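Local coordinates for cobalamin biosynthesis protein CobN (PDB 7C6O) that is the large, catalytic subunit of the mycobacterial cobaltochelatase, the ligase that inserts cobalt into the corrin ring during cobalamin biosynthesis, at residues D1019-A1023 with A1083-A1087; Y1026-G1031 with A1043-M1047. All blocks are in the same frame, centred on the assembly; numbering follows the deposited sequence. Where two conformers were deposited one is given.

Contact 1. Residues D1019-A1023 with A1083-A1087; sequences DADLA and ATVRA
Ala1023 and Ala1087 meet methyl to methyl, their CB atoms 3.6 Å apart, at the tight part of a helix crossing; the axes of the two segments approach to 8.3 Å, with a signed crossing angle of -126°. Small residues permit this closeness. The CB of Ala1087 also lies 3.7 Å from the carbonyl O of Asp1019, and Thr1084 faces the backbone of Ala1023, its OG1 3.8 Å from Ala1023 CA. That hydroxyl is hydrogen-bonded within its own helix, to Gly1080 O, so toward Ala1023 it only packs. Leu1022 reaches across with a single methyl, CD1, 4.0 Å from Ala1083 CB. The loose side is at Ala1020, which is exposed to solvent and comes no nearer than its N, 4.5 Å from Ala1087 CB.

The polar flank is a side-on, two-nitrogen salt bridge between Arg1086 and Asp1019. Arg1086 leaves its helix with CG anti to the backbone N (chi1 -174°), then bends at chi3. Arg1086 NE lies 2.6 Å from Asp1019 OD2, and Arg1086 NH2 2.9 Å from Asp1019 OD1, both bonds nearly straight. The acceptors lie in or near the guanidinium plane, but the carboxylate is turned 52° against it and both its oxygens are met from above their own plane. Arg1086 NH1 bonds to Thr1156 O at the end of helix 1136-1157. The bridge joins the first turn of helix 1019-1030 to helix 1072-1089, whose Thr1084 also touches helix 1044-1051.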
ATOM      1  N   ASP A1019       4.101  13.962  28.929  1.00 20.31           N
ATOM      2  CA  ASP A1019       2.953  13.535  28.139  1.00 19.32           C
ATOM      3  C   ASP A1019       2.406  14.662  27.279  1.00 19.80           C
ATOM      4  O   ASP A1019       1.898  14.409  26.180  1.00 20.33           O
ATOM      5  CB  ASP A1019       1.848  13.010  29.059  1.00 23.20           C
ATOM      6  CG  ASP A1019       2.187  11.668  29.680  1.00 22.65           C
ATOM      7  OD1 ASP A1019       3.209  11.068  29.288  1.00 24.35           O
ATOM      8  OD2 ASP A1019       1.425  11.212  30.561  1.00 22.90           O
ATOM      9  N   ALA A1020       2.478  15.905  27.764  1.00 19.47           N
ATOM     10  CA  ALA A1020       1.977  17.029  26.981  1.00 20.64           C
ATOM     11  C   ALA A1020       2.738  17.168  25.670  1.00 16.40           C
ATOM     12  O   ALA A1020       2.154  17.520  24.639  1.00 15.86           O
ATOM     13  CB  ALA A1020       2.063  18.322  27.792  1.00 21.95           C
ATOM     14  N   ASP A1021       4.046  16.899  25.692  1.00 18.09           N
ATOM     15  CA  ASP A1021       4.840  16.961  24.468  1.00 17.79           C
ATOM     16  C   ASP A1021       4.465  15.836  23.515  1.00 16.62           C
ATOM     17  O   ASP A1021       4.298  16.060  22.311  1.00 17.28           O
ATOM     18  CB  ASP A1021       6.330  16.894  24.797  1.00 16.52           C
ATOM     19  CG  ASP A1021       6.815  18.110  25.550  1.00 20.79           C
ATOM     20  OD1 ASP A1021       6.274  19.213  25.330  1.00 21.92           O
ATOM     21  OD2 ASP A1021       7.747  17.957  26.360  1.00 20.37           O
ATOM     22  N   LEU A1022       4.353  14.610  24.036  1.00 16.22           N
ATOM     23  CA  LEU A1022       3.941  13.483  23.204  1.00 15.01           C
ATOM     24  C   LEU A1022       2.599  13.762  22.540  1.00 15.97           C
ATOM     25  O   LEU A1022       2.436  13.562  21.330  1.00 15.41           O
ATOM     26  CB  LEU A1022       3.870  12.207  24.046  1.00 15.53           C
ATOM     27  CG  LEU A1022       5.163  11.742  24.720  1.00 17.17           C
ATOM     28  CD1 LEU A1022       4.911  10.503  25.581  1.00 15.44           C
ATOM     29  CD2 LEU A1022       6.248  11.471  23.687  1.00 13.63           C
ATOM     30  N   ALA A1023       1.626  14.238  23.320  1.00 16.99           N
ATOM     31  CA  ALA A1023       0.298  14.500  22.775  1.00 16.57           C
ATOM     32  C   ALA A1023       0.324  15.641  21.766  1.00 18.30           C
ATOM     33  O   ALA A1023      -0.398  15.603  20.762  1.00 17.36           O
ATOM     34  CB  ALA A1023      -0.682  14.812  23.907  1.00 17.73           C
ATOM     35  N   ALA A1083      -0.726   7.503  24.888  1.00 13.20           N
ATOM     36  CA  ALA A1083      -0.132   8.662  25.547  1.00 14.11           C
ATOM     37  C   ALA A1083      -1.021   9.892  25.420  1.00 14.72           C
ATOM     38  O   ALA A1083      -1.122  10.692  26.359  1.00 17.07           O
ATOM     39  CB  ALA A1083       1.254   8.943  24.966  1.00 13.03           C
ATOM     40  N   THR A1084      -1.674  10.058  24.271  1.00 13.87           N
ATOM     41  CA  THR A1084      -2.519  11.231  24.066  1.00 14.75           C
ATOM     42  C   THR A1084      -3.752  11.185  24.961  1.00 16.78           C
ATOM     43  O   THR A1084      -4.135  12.201  25.553  1.00 16.04           O
ATOM     44  CB  THR A1084      -2.908  11.334  22.591  1.00 16.77           C
ATOM     45  OG1 THR A1084      -1.720  11.448  21.799  1.00 15.61           O
ATOM     46  CG2 THR A1084      -3.789  12.555  22.347  1.00 17.78           C
ATOM     47  N   VAL A1085      -4.372  10.008  25.091  1.00 16.91           N
ATOM     48  CA  VAL A1085      -5.492   9.857  26.017  1.00 17.27           C
ATOM     49  C   VAL A1085      -5.036  10.116  27.448  1.00 19.64           C
ATOM     50  O   VAL A1085      -5.732  10.781  28.226  1.00 19.84           O
ATOM     51  CB  VAL A1085      -6.126   8.461  25.869  1.00 16.12           C
ATOM     52  CG1 VAL A1085      -7.220   8.250  26.913  1.00 15.38           C
ATOM     53  CG2 VAL A1085      -6.683   8.272  24.462  1.00 14.34           C
ATOM     54  N   ARG A1086      -3.861   9.597  27.820  1.00 18.38           N
ATOM     55  CA  ARG A1086      -3.350   9.832  29.167  1.00 18.55           C
ATOM     56  C   ARG A1086      -3.101  11.316  29.406  1.00 18.84           C
ATOM     57  O   ARG A1086      -3.428  11.842  30.475  1.00 20.21           O
ATOM     58  CB  ARG A1086      -2.069   9.028  29.401  1.00 15.71           C
ATOM     59  CG  ARG A1086      -1.546   9.115  30.835  1.00 17.17           C
ATOM     60  CD  ARG A1086      -0.298   8.264  31.064  1.00 17.23           C
ATOM     61  NE  ARG A1086       0.810   8.677  30.209  1.00 19.37           N
ATOM     62  CZ  ARG A1086       1.304   7.939  29.221  1.00 19.60           C
ATOM     63  NH1 ARG A1086       0.797   6.740  28.974  1.00 17.78           N
ATOM     64  NH2 ARG A1086       2.311   8.397  28.487  1.00 19.79           N
ATOM     65  N   ALA A1087      -2.532  12.008  28.416  1.00 16.90           N
ATOM     66  CA  ALA A1087      -2.299  13.442  28.556  1.00 21.22           C
ATOM     67  C   ALA A1087      -3.607  14.197  28.752  1.00 19.72           C
ATOM     68  O   ALA A1087      -3.687  15.116  29.578  1.00 21.65           O
ATOM     69  CB  ALA A1087      -1.554  13.976  27.333  1.00 21.71           C
TER

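Contact 2. Residues Y1026-G1031 with A1043-M1047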
ATOM      1  N   TYR A1026       1.711  14.191  18.491  1.00 13.50           N
ATOM      2  CA  TYR A1026       0.686  13.302  17.947  1.00 13.22           C
ATOM      3  C   TYR A1026      -0.481  14.091  17.370  1.00 15.30           C
ATOM      4  O   TYR A1026      -0.972  13.784  16.277  1.00 16.34           O
ATOM      5  CB  TYR A1026       0.206  12.342  19.037  1.00 14.45           C
ATOM      6  CG  TYR A1026      -0.852  11.352  18.600  1.00 15.24           C
ATOM      7  CD1 TYR A1026      -2.204  11.682  18.642  1.00 15.87           C
ATOM      8  CD2 TYR A1026      -0.502  10.080  18.168  1.00 13.31           C
ATOM      9  CE1 TYR A1026      -3.175  10.777  18.251  1.00 15.22           C
ATOM     10  CE2 TYR A1026      -1.465   9.166  17.779  1.00 13.38           C
ATOM     11  CZ  TYR A1026      -2.800   9.521  17.822  1.00 14.42           C
ATOM     12  OH  TYR A1026      -3.761   8.618  17.434  1.00 15.44           O
ATOM     13  N   THR A1027      -0.925  15.129  18.083  1.00 18.55           N
ATOM     14  CA  THR A1027      -2.061  15.921  17.626  1.00 19.45           C
ATOM     15  C   THR A1027      -1.689  16.822  16.454  1.00 19.61           C
ATOM     16  O   THR A1027      -2.529  17.088  15.588  1.00 19.57           O
ATOM     17  CB  THR A1027      -2.611  16.747  18.790  1.00 21.15           C
ATOM     18  OG1 THR A1027      -2.887  15.875  19.896  1.00 22.91           O
ATOM     19  CG2 THR A1027      -3.892  17.461  18.394  1.00 21.51           C
ATOM     20  N   ALA A1028      -0.439  17.289  16.401  1.00 19.63           N
ATOM     21  CA  ALA A1028      -0.015  18.121  15.280  1.00 16.60           C
ATOM     22  C   ALA A1028       0.035  17.331  13.979  1.00 16.54           C
ATOM     23  O   ALA A1028      -0.147  17.905  12.899  1.00 15.37           O
ATOM     24  CB  ALA A1028       1.352  18.740  15.568  1.00 14.91           C
ATOM     25  N   TRP A1029       0.282  16.025  14.059  1.00 17.45           N
ATOM     26  CA  TRP A1029       0.377  15.187  12.873  1.00 16.01           C
ATOM     27  C   TRP A1029      -0.911  14.447  12.547  1.00 15.54           C
ATOM     28  O   TRP A1029      -1.089  14.034  11.397  1.00 19.42           O
ATOM     29  CB  TRP A1029       1.510  14.163  13.036  1.00 17.35           C
ATOM     30  CG  TRP A1029       2.892  14.755  12.975  1.00 15.12           C
ATOM     31  CD1 TRP A1029       3.408  15.721  13.789  1.00 15.32           C
ATOM     32  CD2 TRP A1029       3.935  14.403  12.059  1.00 14.19           C
ATOM     33  NE1 TRP A1029       4.706  15.996  13.433  1.00 16.63           N
ATOM     34  CE2 TRP A1029       5.055  15.200  12.376  1.00 16.40           C
ATOM     35  CE3 TRP A1029       4.034  13.489  11.004  1.00 14.96           C
ATOM     36  CZ2 TRP A1029       6.256  15.116  11.671  1.00 16.18           C
ATOM     37  CZ3 TRP A1029       5.230  13.404  10.309  1.00 13.37           C
ATOM     38  CH2 TRP A1029       6.324  14.214  10.645  1.00 14.48           C
ATOM     39  N   GLY A1030      -1.814  14.279  13.513  1.00 15.04           N
ATOM     40  CA  GLY A1030      -3.001  13.475  13.286  1.00 14.20           C
ATOM     41  C   GLY A1030      -4.313  14.091  13.730  1.00 17.80           C
ATOM     42  O   GLY A1030      -5.343  13.409  13.749  1.00 17.70           O
ATOM     43  N   GLY A1031      -4.301  15.376  14.077  1.00 17.40           N
ATOM     44  CA  GLY A1031      -5.508  16.042  14.531  1.00 16.42           C
ATOM     45  C   GLY A1031      -6.355  16.594  13.400  1.00 17.94           C
ATOM     46  O   GLY A1031      -6.728  17.771  13.412  1.00 19.88           O
ATOM     47  N   ALA A1043      -9.207  19.459  13.280  1.00 20.64           N
ATOM     48  CA  ALA A1043     -10.294  19.231  14.222  1.00 21.86           C
ATOM     49  C   ALA A1043      -9.717  18.810  15.575  1.00 20.42           C
ATOM     50  O   ALA A1043     -10.044  17.762  16.124  1.00 20.86           O
ATOM     51  CB  ALA A1043     -11.264  18.186  13.676  1.00 21.50           C
ATOM     52  N   ILE A1044      -8.843  19.659  16.122  1.00 17.93           N
ATOM     53  CA  ILE A1044      -8.141  19.326  17.361  1.00 18.18           C
ATOM     54  C   ILE A1044      -9.123  19.207  18.520  1.00 21.06           C
ATOM     55  O   ILE A1044      -9.052  18.270  19.326  1.00 18.75           O
ATOM     56  CB  ILE A1044      -7.050  20.369  17.656  1.00 21.55           C
ATOM     57  CG1 ILE A1044      -5.928  20.273  16.623  1.00 24.48           C
ATOM     58  CG2 ILE A1044      -6.502  20.195  19.067  1.00 22.42           C
ATOM     59  CD1 ILE A1044      -4.839  21.302  16.817  1.00 27.58           C
ATOM     60  N   ASP A1045     -10.051  20.160  18.626  1.00 23.29           N
ATOM     61  CA  ASP A1045     -11.015  20.122  19.721  0.53 24.25           C
ATOM     62  C   ASP A1045     -11.909  18.894  19.624  1.00 21.24           C
ATOM     63  O   ASP A1045     -12.237  18.274  20.643  1.00 19.52           O
ATOM     64  CB  ASP A1045     -11.844  21.406  19.730  0.53 26.54           C
ATOM     65  CG  ASP A1045     -11.058  22.602  20.234  0.53 30.37           C
ATOM     66  OD1 ASP A1045     -10.210  22.422  21.135  0.53 33.63           O
ATOM     67  OD2 ASP A1045     -11.288  23.722  19.733  0.53 32.76           O
ATOM     68  N   ASP A1046     -12.308  18.519  18.406  1.00 19.88           N
ATOM     69  CA  ASP A1046     -13.103  17.308  18.234  1.00 19.75           C
ATOM     70  C   ASP A1046     -12.284  16.063  18.554  1.00 21.14           C
ATOM     71  O   ASP A1046     -12.801  15.111  19.150  1.00 20.08           O
ATOM     72  CB  ASP A1046     -13.655  17.234  16.813  1.00 22.09           C
ATOM     73  CG  ASP A1046     -14.737  18.259  16.559  1.00 23.60           C
ATOM     74  OD1 ASP A1046     -15.474  18.589  17.510  1.00 26.35           O
ATOM     75  OD2 ASP A1046     -14.848  18.734  15.413  1.00 27.36           O
ATOM     76  N   MET A1047     -11.005  16.047  18.168  1.00 16.67           N
ATOM     77  CA  MET A1047     -10.166  14.899  18.497  1.00 16.89           C
ATOM     78  C   MET A1047     -10.024  14.741  20.005  1.00 18.32           C
ATOM     79  O   MET A1047     -10.115  13.625  20.530  1.00 19.03           O
ATOM     80  CB  MET A1047      -8.789  15.030  17.846  1.00 19.70           C
ATOM     81  CG  MET A1047      -8.047  13.703  17.732  1.00 18.64           C
ATOM     82  SD  MET A1047      -6.255  13.872  17.672  1.00 19.47           S
ATOM     83  CE  MET A1047      -5.916  14.339  19.367  1.00 19.51           C
TER
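Met1047 packs against Thr1027, Gly1031 and Tyr1026, and these apolar contacts form the larger group in this buried contact. The methionine chain runs out extended, its first torsion (chi1 -160°) swinging CG away from the backbone N, and bends only at chi3, which brings the sulfur and the terminal methyl against different partners. Met1047 SD lies 3.9 Å from Gly1031 CA and, more loosely, 4.4 Å from Tyr1026 CE1, approaching that ring obliquely. Met1047 CE turns instead to Thr1027, 3.4 Å from its OG1 and 3.8 Å from its CG2. The same threonine methyl touches Ile1044, CG2 to CG2 at 3.8 Å, and so is shared between two residues one helical turn apart.

These segments flank a beta hairpin: helix 1019-1030 leads into strand 1032-1034, which pairs antiparallel with strand 1041-1042, and helix 1044-1051 follows. The hairpin forms one edge of a mixed, largely parallel sheet, and the two helices pack together beside its open end.

Of the polar links, one joins the segments directly. Ala1043 N donates to Gly1031 O at 3.0 Å with an almost straight N-H...O angle of 177°, tying Ala1043, the N-cap residue of helix 1044-1051, to Gly1031, the residue just ahead of strand 1032-1034. The side-chain hydroxyls are satisfied elsewhere: Thr1027 OG1 bonds to Ala1023 O in its own helix, and Tyr1026 OH bonds to Tyr1051 OH on helix 1044-1051. Tyr1026 also forms a cation-pi pair with Arg939, from a central strand of the sheet.

In the fold
Contacts 1 and 2 use successive parts of helix 1019-1030, first its N-terminal turn and then its C-terminal end, and their centres lie about 12 Å apart. Contact 2 is nested within the chain loop that contact 1 closes. Thr1084 bridges them: its OG1 comes within 3.2 Å of Tyr1026 CD1, and its CG2 lies 4.1 Å from Met1047 CE, so helices 1019-1030, 1044-1051 and 1072-1089 meet around it. The example illustrates how one helix meets its neighbours by different means along its length, with a salt bridge beside close-packed alanines at one end and a methionine at the other. The sodium ion, bound by Asp125 and Ser127, belongs to a distant N-terminal part of the chain.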